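Local coordinates for uncharacterized protein (Parabacteroides distasonis, PDB 3LM3) that is of unknown function but probably acts as a glycoside hydrolase or deacetylase, at residues A58-F63 with L72-T77; V282-E287 with K304-G309; V48-L53 with V291-K296. All blocks are in the same frame, centred on the assembly; numbering follows the deposited sequence.

Contact 1 of 3, residues A58-F63 with L72-T77; sequences ALREAF and LTWGFT
Segment 58-63 of helix 53-64 and segment 72-77, which holds strand 73-76, come nearest at Phe63 and Leu72, whose CA atoms are 8.9 Å apart, so the space between the backbones is bridged by side chains alone. Leu72 CD2 sits over the centre of the Phe63 ring, 3.8 Å from its centroid and 12° off the normal, a CH-pi contact close to ideal. The same methyl lies 3.9 Å from Arg60 CD, so one branch of Leu72 serves two helix residues a turn apart. The contact belongs to a beta-alpha-beta crossover: helix 53-64 joins strand 21-29 to strand 73-76, its parallel neighbour, and Leu25 of the former touches both Phe63 and Leu72. Arg60 crosses Trp74 at about a right angle, its CD 3.9 Å from Trp74 CZ2. With CG anti to the backbone N and a bend at chi2 (58°), the Arg60 chain passes the indole and carries its guanidinium on to a salt bridge between NH2 and Asp104 OD1. Asp104 also accepts from Leu72 N through OD1 and from Trp74 NE1 through OD2, so one carboxylate binds all three groups. Leu72 CD1 meanwhile lies 3.5 Å above the Trp74 ring plane, toward its rim.

Contact 2 of 3, residues V282-E287 with K304-G309; sequences VANIWE and KMWVTG
Helix 296-313, which leads from strand 280-287 to strand 318-320 of the same parallel sheet, folds back over the first of these strands. Within 304-309, Trp306 is the residue that meets it, touching Asn284 and Trp286; Trp286 also packs on Ile299, Ala302 and Met303. The side chains of Asn284 and Trp286 set out toward the helix, while those of Ala283 and Ile285 point the other way. Asn284 turns the ND2 side of its amide, edge-on, to one face of the indole: ND2 is 3.5 Å from Trp306 CZ2, toward the rim, and the planes are 81° apart. Its CB supports the same ring, 3.7 Å from Trp306 CH2. That ND2 is hydrogen-bonded to Val244 O; Trp286 NE1, 3.1 Å from Asn284 ND2, is also a donor, so the two do not bond. The two indoles are nearly parallel, at 13°, but slid apart: the five-membered ring of Trp286 and the six-membered ring of Trp306 have centroids 5.1 Å apart and overlap little. Trp306 chi1 of 174° swings the ring away from the backbone N into this layer, where NE1 bonds Glu266 OE2 of helix 255-277. A helix laid across the outer side chains of its preceding parallel strand is the repeating element of alpha/beta folds, consistent with the barrel-like domain of glycoside hydrolase/deacetylase relatives.

Contact 3 of 3, residues V48-L53 with V291-K296; sequences VDWHTL and VHEFGK
Glu293 OE1 accepts a hydrogen bond from Gln289 NE2, four residues earlier and just before helix 290-294, and the same oxygen lies in the plane of the Trp50 indole at its edge, 3.9 Å from Trp50 CZ3. That places a carboxylate oxygen against the weakly positive rim of the ring, with the two planes 66° apart. The aliphatic part of the glutamate takes its share, CB coming within 3.7 Å of Trp50 CZ3.

The larger part of the contact is made by His292. Its CD2 reaches over one face of Trp50, 3.3 Å from Trp50 CG, which is tight packing. The rings are inclined at 36° with the five-membered ring centroids 4.1 Å apart, neither a parallel stack nor an edge-to-face pair. In return the imidazole is covered on a face by the Trp50 backbone, CA lying 4.0 Å from its centroid in a CH-pi contact. A chi1 of -168°, which points the ring opposite the backbone N, leans His292 off helix 290-294 across the turn at Asp49 and Trp50. Asp49 O, 3.8 Å from His292 ND1, is above the same imidazole face, a position unsuited to an in-plane N-H. With an alanine in place of Trp50, the His292 ring would probably be free to turn, and Glu293 CB and OE1 would lose the indole edge they meet.

The loop before helix 53-64 is thus joined to helix 290-294, and Lys296 adds a salt bridge to Glu54 nearby. Trp50, His292 and Glu293 also touch a crystal neighbour, so their exact poses may owe something to packing. The joint rests on ring faces, aliphatic carbon and weak electrostatics, with no directed polar bond between the two segments.

Contacts 1 and 2 have centres about 11 Å apart and reach the same parallel sheet. Their helices also meet directly: Phe63 O is 3.6 Å from Val307 CG1, and Ala62 CB is 3.7 Å from Lys304 CG. Contact 3 is more peripheral, its centre about 23 Å from that of the chain against about 16 and 13 Å for contacts 1 and 2. It encloses contact 1 in sequence and touches it where Ala58 CB lies 4.1 Å from Lys296 CE. Contacts 2 and 3, about 18 Å apart between centres, are related through the chain, helix 290-294 lying between strand 280-287 and helix 296-313. No active-site residue is identified, so none of the three can be assigned to a catalytic site.

Contact 1 of 3, residues A58-F63 with L72-T77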
loop_
_atom_site.group_PDB
_atom_site.type_symbol
_atom_site.label_atom_id
_atom_site.label_comp_id
_atom_site.label_asym_id
_atom_site.label_seq_id
_atom_site.Cartn_x
_atom_site.Cartn_y
_atom_site.Cartn_z
ATOM N N ALA A 58 11.884 5.468 20.125
ATOM C CA ALA A 58 12.003 4.055 20.398
ATOM C C ALA A 58 11.631 3.227 19.173
ATOM O O ALA A 58 12.279 2.233 18.878
ATOM C CB ALA A 58 11.105 3.675 21.580
ATOM N N LEU A 59 10.579 3.626 18.470
ATOM C CA LEU A 59 10.168 2.889 17.298
ATOM C C LEU A 59 11.228 2.975 16.194
ATOM O O LEU A 59 11.519 1.962 15.540
ATOM C CB LEU A 59 8.779 3.400 16.844
ATOM C CG LEU A 59 8.036 2.519 15.864
ATOM C CD1 LEU A 59 7.783 1.129 16.433
ATOM C CD2 LEU A 59 6.689 3.227 15.522
ATOM N N ARG A 60 11.822 4.162 15.990
ATOM C CA ARG A 60 12.896 4.325 14.995
ATOM C C ARG A 60 14.135 3.503 15.353
ATOM O O ARG A 60 14.761 2.936 14.490
ATOM C CB ARG A 60 13.282 5.797 14.801
ATOM C CG ARG A 60 14.361 6.185 13.751
ATOM C CD ARG A 60 13.911 5.694 12.468
ATOM N NE ARG A 60 14.714 5.962 11.269
ATOM C CZ ARG A 60 15.778 5.284 10.864
ATOM N NH1 ARG A 60 16.393 4.423 11.674
ATOM N NH2 ARG A 60 16.199 5.448 9.639
ATOM N N GLU A 61 14.483 3.480 16.626
ATOM C CA GLU A 61 15.608 2.692 17.089
ATOM C C GLU A 61 15.375 1.194 16.884
ATOM O O GLU A 61 16.271 0.458 16.484
ATOM C CB GLU A 61 15.935 3.091 18.549
ATOM C CG GLU A 61 16.484 4.557 18.578
ATOM C CD GLU A 61 16.860 5.158 19.925
ATOM O OE1 GLU A 61 16.381 4.652 20.958
ATOM O OE2 GLU A 61 17.615 6.187 19.897
ATOM N N ALA A 62 14.136 0.749 17.097
ATOM C CA ALA A 62 13.779 -0.631 16.838
ATOM C C ALA A 62 13.994 -0.970 15.348
ATOM O O ALA A 62 14.548 -2.017 14.987
ATOM C CB ALA A 62 12.324 -0.900 17.272
ATOM N N PHE A 63 13.531 -0.064 14.477
ATOM C CA PHE A 63 13.692 -0.210 13.020
ATOM C C PHE A 63 15.143 -0.326 12.576
ATOM O O PHE A 63 15.444 -1.083 11.661
ATOM C CB PHE A 63 13.013 0.966 12.326
ATOM C CG PHE A 63 13.264 1.061 10.838
ATOM C CD1 PHE A 63 12.496 0.335 9.948
ATOM C CD2 PHE A 63 14.241 1.899 10.332
ATOM C CE1 PHE A 63 12.710 0.448 8.545
ATOM C CE2 PHE A 63 14.448 2.012 8.981
ATOM C CZ PHE A 63 13.689 1.297 8.090
ATOM N N LEU A 72 13.290 5.247 6.206
ATOM C CA LEU A 72 11.842 5.132 6.129
ATOM C C LEU A 72 11.219 6.489 5.835
ATOM O O LEU A 72 11.886 7.523 5.820
ATOM C CB LEU A 72 11.314 4.528 7.420
ATOM C CG LEU A 72 11.568 5.251 8.743
ATOM C CD1 LEU A 72 10.739 6.533 8.905
ATOM C CD2 LEU A 72 11.346 4.272 9.936
ATOM N N THR A 73 9.916 6.486 5.584
ATOM C CA THR A 73 9.139 7.679 5.360
ATOM C C THR A 73 8.356 8.039 6.596
ATOM O O THR A 73 7.548 7.233 7.064
ATOM C CB THR A 73 8.178 7.451 4.192
ATOM O OG1 THR A 73 8.934 7.134 3.012
ATOM C CG2 THR A 73 7.287 8.654 3.918
ATOM N N TRP A 74 8.557 9.251 7.094
ATOM C CA TRP A 74 7.709 9.824 8.142
ATOM C C TRP A 74 6.576 10.548 7.464
ATOM O O TRP A 74 6.804 11.437 6.640
ATOM C CB TRP A 74 8.522 10.813 8.958
ATOM C CG TRP A 74 9.673 10.215 9.709
ATOM C CD1 TRP A 74 10.998 10.229 9.332
ATOM C CD2 TRP A 74 9.633 9.546 10.986
ATOM N NE1 TRP A 74 11.759 9.614 10.294
ATOM C CE2 TRP A 74 10.943 9.187 11.317
ATOM C CE3 TRP A 74 8.589 9.200 11.876
ATOM C CZ2 TRP A 74 11.265 8.522 12.501
ATOM C CZ3 TRP A 74 8.910 8.550 13.057
ATOM C CH2 TRP A 74 10.233 8.210 13.368
ATOM N N GLY A 75 5.353 10.197 7.795
ATOM C CA GLY A 75 4.203 10.829 7.207
ATOM C C GLY A 75 3.372 11.528 8.263
ATOM O O GLY A 75 2.965 10.903 9.250
ATOM N N PHE A 76 3.101 12.824 8.067
ATOM C CA PHE A 76 2.366 13.644 9.035
ATOM C C PHE A 76 1.023 14.090 8.483
ATOM O O PHE A 76 0.936 14.555 7.348
ATOM C CB PHE A 76 3.130 14.941 9.315
ATOM C CG PHE A 76 4.390 14.788 10.147
ATOM C CD1 PHE A 76 5.555 14.268 9.624
ATOM C CD2 PHE A 76 4.391 15.213 11.452
ATOM C CE1 PHE A 76 6.703 14.167 10.424
ATOM C CE2 PHE A 76 5.529 15.098 12.254
ATOM C CZ PHE A 76 6.658 14.572 11.739
ATOM N N THR A 77 -0.017 14.058 9.312
ATOM C CA THR A 77 -1.249 14.746 8.965
ATOM C C THR A 77 -1.058 16.276 9.056
ATOM O O THR A 77 -0.084 16.758 9.625
ATOM C CB THR A 77 -2.363 14.388 9.909
ATOM O OG1 THR A 77 -2.035 14.861 11.228
ATOM C CG2 THR A 77 -2.619 12.902 9.895
#

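Contact 2 of 3, residues V282-E287 with K304-G309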
loop_
_atom_site.group_PDB
_atom_site.type_symbol
_atom_site.label_atom_id
_atom_site.label_comp_id
_atom_site.label_asym_id
_atom_site.label_seq_id
_atom_site.Cartn_x
_atom_site.Cartn_y
_atom_site.Cartn_z
ATOM N N VAL A 282 8.014 -5.036 -0.702
ATOM C CA VAL A 282 7.081 -5.095 0.395
ATOM C C VAL A 282 6.891 -3.672 0.917
ATOM O O VAL A 282 7.866 -2.933 1.130
ATOM C CB VAL A 282 7.625 -5.986 1.527
ATOM C CG1 VAL A 282 6.847 -5.787 2.833
ATOM C CG2 VAL A 282 7.641 -7.459 1.059
ATOM N N ALA A 283 5.623 -3.302 1.130
ATOM C CA ALA A 283 5.222 -2.005 1.675
ATOM C C ALA A 283 4.604 -2.164 3.040
ATOM O O ALA A 283 3.881 -3.144 3.293
ATOM C CB ALA A 283 4.202 -1.337 0.755
ATOM N N ASN A 284 4.854 -1.233 3.954
ATOM C CA ASN A 284 4.206 -1.324 5.266
ATOM C C ASN A 284 4.081 0.059 5.867
ATOM O O ASN A 284 4.860 0.961 5.571
ATOM C CB ASN A 284 4.999 -2.248 6.182
ATOM C CG ASN A 284 4.140 -3.005 7.192
ATOM O OD1 ASN A 284 2.942 -2.764 7.344
ATOM N ND2 ASN A 284 4.786 -3.969 7.886
ATOM N N ILE A 285 3.046 0.224 6.682
ATOM C CA ILE A 285 2.742 1.483 7.382
ATOM C C ILE A 285 2.462 1.128 8.833
ATOM O O ILE A 285 1.590 0.299 9.107
ATOM C CB ILE A 285 1.572 2.245 6.770
ATOM C CG1 ILE A 285 1.895 2.647 5.323
ATOM C CG2 ILE A 285 1.230 3.493 7.635
ATOM C CD1 ILE A 285 0.696 3.181 4.514
ATOM N N TRP A 286 3.222 1.699 9.745
ATOM C CA TRP A 286 3.047 1.548 11.192
ATOM C C TRP A 286 2.718 2.904 11.780
ATOM O O TRP A 286 3.497 3.861 11.661
ATOM C CB TRP A 286 4.316 1.046 11.870
ATOM C CG TRP A 286 4.719 -0.373 11.584
ATOM C CD1 TRP A 286 4.721 -1.006 10.358
ATOM C CD2 TRP A 286 5.150 -1.362 12.525
ATOM N NE1 TRP A 286 5.152 -2.296 10.502
ATOM C CE2 TRP A 286 5.406 -2.548 11.819
ATOM C CE3 TRP A 286 5.288 -1.385 13.918
ATOM C CZ2 TRP A 286 5.852 -3.704 12.442
ATOM C CZ3 TRP A 286 5.750 -2.530 14.514
ATOM C CH2 TRP A 286 6.012 -3.668 13.795
ATOM N N GLU A 287 1.596 3.022 12.459
ATOM C CA GLU A 287 1.255 4.275 13.096
ATOM C C GLU A 287 2.001 4.409 14.416
ATOM O O GLU A 287 2.032 3.469 15.216
ATOM C CB GLU A 287 -0.234 4.337 13.341
ATOM C CG GLU A 287 -1.107 4.290 12.087
ATOM C CD GLU A 287 -1.290 2.910 11.463
ATOM O OE1 GLU A 287 -0.953 1.857 12.069
ATOM O OE2 GLU A 287 -1.867 2.858 10.363
ATOM N N LYS A 304 11.451 -4.833 15.795
ATOM C CA LYS A 304 12.759 -5.478 15.774
ATOM C C LYS A 304 12.673 -6.863 15.123
ATOM O O LYS A 304 13.540 -7.252 14.328
ATOM C CB LYS A 304 13.328 -5.610 17.203
ATOM C CG LYS A 304 13.674 -4.299 17.887
ATOM C CD LYS A 304 14.134 -4.528 19.347
ATOM C CE LYS A 304 14.396 -3.202 20.081
ATOM N NZ LYS A 304 14.726 -3.417 21.525
HETATM N N MSE A 305 11.635 -7.621 15.466
HETATM C CA MSE A 305 11.478 -8.962 14.962
HETATM C C MSE A 305 11.290 -8.951 13.430
HETATM O O MSE A 305 11.913 -9.723 12.683
HETATM C CB MSE A 305 10.269 -9.595 15.645
HETATM C CG MSE A 305 10.284 -11.056 15.628
HETATM SE SE MSE A 305 8.821 -11.781 16.642
HETATM C CE MSE A 305 9.701 -11.837 18.384
ATOM N N TRP A 306 10.414 -8.051 12.980
ATOM C CA TRP A 306 10.121 -7.906 11.585
ATOM C C TRP A 306 11.386 -7.589 10.788
ATOM O O TRP A 306 11.717 -8.270 9.799
ATOM C CB TRP A 306 9.063 -6.807 11.389
ATOM C CG TRP A 306 8.808 -6.491 9.918
ATOM C CD1 TRP A 306 8.696 -7.378 8.858
ATOM C CD2 TRP A 306 8.620 -5.190 9.369
ATOM N NE1 TRP A 306 8.460 -6.695 7.705
ATOM C CE2 TRP A 306 8.427 -5.343 7.974
ATOM C CE3 TRP A 306 8.636 -3.901 9.919
ATOM C CZ2 TRP A 306 8.211 -4.257 7.130
ATOM C CZ3 TRP A 306 8.430 -2.829 9.069
ATOM C CH2 TRP A 306 8.251 -3.010 7.692
ATOM N N VAL A 307 12.106 -6.550 11.195
ATOM C CA VAL A 307 13.303 -6.133 10.452
ATOM C C VAL A 307 14.383 -7.193 10.538
ATOM O O VAL A 307 14.951 -7.584 9.517
ATOM C CB VAL A 307 13.790 -4.781 10.985
ATOM C CG1 VAL A 307 15.180 -4.399 10.399
ATOM C CG2 VAL A 307 12.739 -3.683 10.693
ATOM N N THR A 308 14.664 -7.681 11.737
ATOM C CA THR A 308 15.707 -8.677 11.919
ATOM C C THR A 308 15.403 -9.962 11.160
ATOM O O THR A 308 16.284 -10.549 10.544
ATOM C CB THR A 308 15.885 -9.025 13.400
ATOM O OG1 THR A 308 16.376 -7.870 14.102
ATOM C CG2 THR A 308 16.868 -10.183 13.559
ATOM N N GLY A 309 14.146 -10.393 11.184
ATOM C CA GLY A 309 13.767 -11.614 10.512
ATOM C C GLY A 309 13.866 -11.507 8.990
ATOM O O GLY A 309 14.270 -12.429 8.289
#

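Contact 3 of 3, residues V48-L53 with V291-K296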
loop_
_atom_site.group_PDB
_atom_site.type_symbol
_atom_site.label_atom_id
_atom_site.label_comp_id
_atom_site.label_asym_id
_atom_site.label_seq_id
_atom_site.Cartn_x
_atom_site.Cartn_y
_atom_site.Cartn_z
ATOM N N VAL A 48 -3.423 13.210 21.069
ATOM C CA VAL A 48 -2.307 14.047 21.454
ATOM C C VAL A 48 -1.381 13.351 22.450
ATOM O O VAL A 48 -0.170 13.339 22.271
ATOM C CB VAL A 48 -2.803 15.415 21.952
ATOM C CG1 VAL A 48 -1.684 16.169 22.643
ATOM C CG2 VAL A 48 -3.408 16.191 20.762
ATOM N N ASP A 49 -1.948 12.721 23.477
ATOM C CA ASP A 49 -1.157 12.084 24.499
ATOM C C ASP A 49 -0.565 10.756 24.064
ATOM O O ASP A 49 0.282 10.197 24.745
ATOM C CB ASP A 49 -2.000 11.897 25.765
ATOM C CG ASP A 49 -2.460 13.215 26.381
ATOM O OD1 ASP A 49 -1.894 14.302 26.104
ATOM O OD2 ASP A 49 -3.429 13.166 27.173
ATOM N N TRP A 50 -0.973 10.256 22.889
ATOM C CA TRP A 50 -0.504 8.989 22.347
ATOM C C TRP A 50 0.754 9.169 21.481
ATOM O O TRP A 50 1.321 8.183 20.985
ATOM C CB TRP A 50 -1.593 8.329 21.487
ATOM C CG TRP A 50 -2.889 8.023 22.196
ATOM C CD1 TRP A 50 -3.472 8.735 23.178
ATOM C CD2 TRP A 50 -3.757 6.926 21.919
ATOM N NE1 TRP A 50 -4.659 8.141 23.557
ATOM C CE2 TRP A 50 -4.855 7.027 22.793
ATOM C CE3 TRP A 50 -3.701 5.859 21.032
ATOM C CZ2 TRP A 50 -5.892 6.089 22.796
ATOM C CZ3 TRP A 50 -4.736 4.932 21.043
ATOM C CH2 TRP A 50 -5.796 5.059 21.912
ATOM N N HIS A 51 1.176 10.430 21.318
ATOM C CA HIS A 51 2.316 10.800 20.499
ATOM C C HIS A 51 3.345 11.453 21.406
ATOM O O HIS A 51 3.113 12.525 21.946
ATOM C CB HIS A 51 1.922 11.731 19.351
ATOM C CG HIS A 51 1.090 11.053 18.307
ATOM N ND1 HIS A 51 -0.265 10.859 18.437
ATOM C CD2 HIS A 51 1.453 10.426 17.163
ATOM C CE1 HIS A 51 -0.704 10.165 17.393
ATOM N NE2 HIS A 51 0.320 9.899 16.599
ATOM N N THR A 52 4.475 10.788 21.584
ATOM C CA THR A 52 5.561 11.293 22.422
ATOM C C THR A 52 6.879 11.162 21.668
ATOM O O THR A 52 7.060 10.268 20.817
ATOM C CB THR A 52 5.693 10.587 23.784
ATOM O OG1 THR A 52 6.178 9.262 23.591
ATOM C CG2 THR A 52 4.367 10.594 24.538
ATOM N N LEU A 53 7.819 12.039 22.008
ATOM C CA LEU A 53 9.159 11.939 21.469
ATOM C C LEU A 53 9.781 10.587 21.800
ATOM O O LEU A 53 10.340 9.941 20.938
ATOM C CB LEU A 53 10.027 13.063 22.025
ATOM C CG LEU A 53 11.535 12.983 21.709
ATOM C CD1 LEU A 53 11.831 12.991 20.186
ATOM C CD2 LEU A 53 12.266 14.124 22.423
ATOM N N VAL A 291 2.464 2.451 19.791
ATOM C CA VAL A 291 3.279 2.306 21.020
ATOM C C VAL A 291 2.402 2.598 22.243
ATOM O O VAL A 291 2.447 1.872 23.242
ATOM C CB VAL A 291 4.526 3.226 20.978
ATOM C CG1 VAL A 291 5.118 3.463 22.358
ATOM C CG2 VAL A 291 5.545 2.692 19.968
ATOM N N HIS A 292 1.593 3.644 22.163
ATOM C CA HIS A 292 0.675 3.986 23.264
ATOM C C HIS A 292 -0.505 3.013 23.344
ATOM O O HIS A 292 -0.916 2.588 24.451
ATOM C CB HIS A 292 0.126 5.397 23.088
ATOM C CG HIS A 292 -0.580 5.919 24.292
ATOM N ND1 HIS A 292 0.105 6.461 25.352
ATOM C CD2 HIS A 292 -1.897 6.003 24.607
ATOM C CE1 HIS A 292 -0.756 6.847 26.276
ATOM N NE2 HIS A 292 -1.974 6.586 25.844
ATOM N N GLU A 293 -1.079 2.649 22.203
ATOM C CA GLU A 293 -2.288 1.815 22.213
ATOM C C GLU A 293 -2.013 0.404 22.741
ATOM O O GLU A 293 -2.836 -0.177 23.470
ATOM C CB GLU A 293 -2.916 1.744 20.829
ATOM C CG GLU A 293 -4.305 1.128 20.864
ATOM C CD GLU A 293 -5.130 1.326 19.617
ATOM O OE1 GLU A 293 -4.661 1.905 18.613
ATOM O OE2 GLU A 293 -6.304 0.836 19.643
ATOM N N PHE A 294 -0.860 -0.146 22.386
ATOM C CA PHE A 294 -0.552 -1.565 22.629
ATOM C C PHE A 294 0.628 -1.842 23.527
ATOM O O PHE A 294 0.802 -2.971 23.971
ATOM C CB PHE A 294 -0.346 -2.270 21.291
ATOM C CG PHE A 294 -1.526 -2.161 20.377
ATOM C CD1 PHE A 294 -2.764 -2.702 20.740
ATOM C CD2 PHE A 294 -1.464 -1.463 19.197
ATOM C CE1 PHE A 294 -3.869 -2.583 19.897
ATOM C CE2 PHE A 294 -2.582 -1.356 18.359
ATOM C CZ PHE A 294 -3.785 -1.902 18.737
ATOM N N GLY A 295 1.430 -0.838 23.812
ATOM C CA GLY A 295 2.566 -0.938 24.704
ATOM C C GLY A 295 3.873 -0.788 23.953
ATOM O O GLY A 295 4.040 -1.364 22.857
ATOM N N LYS A 296 4.813 -0.064 24.541
ATOM C CA LYS A 296 6.059 0.232 23.884
ATOM C C LYS A 296 6.889 -1.027 23.642
ATOM O O LYS A 296 7.415 -1.217 22.544
ATOM C CB LYS A 296 6.855 1.273 24.676
ATOM C CG LYS A 296 8.177 1.633 24.090
ATOM C CD LYS A 296 8.832 2.770 24.918
ATOM C CE LYS A 296 10.209 2.395 25.408
ATOM N NZ LYS A 296 10.763 3.479 26.291
#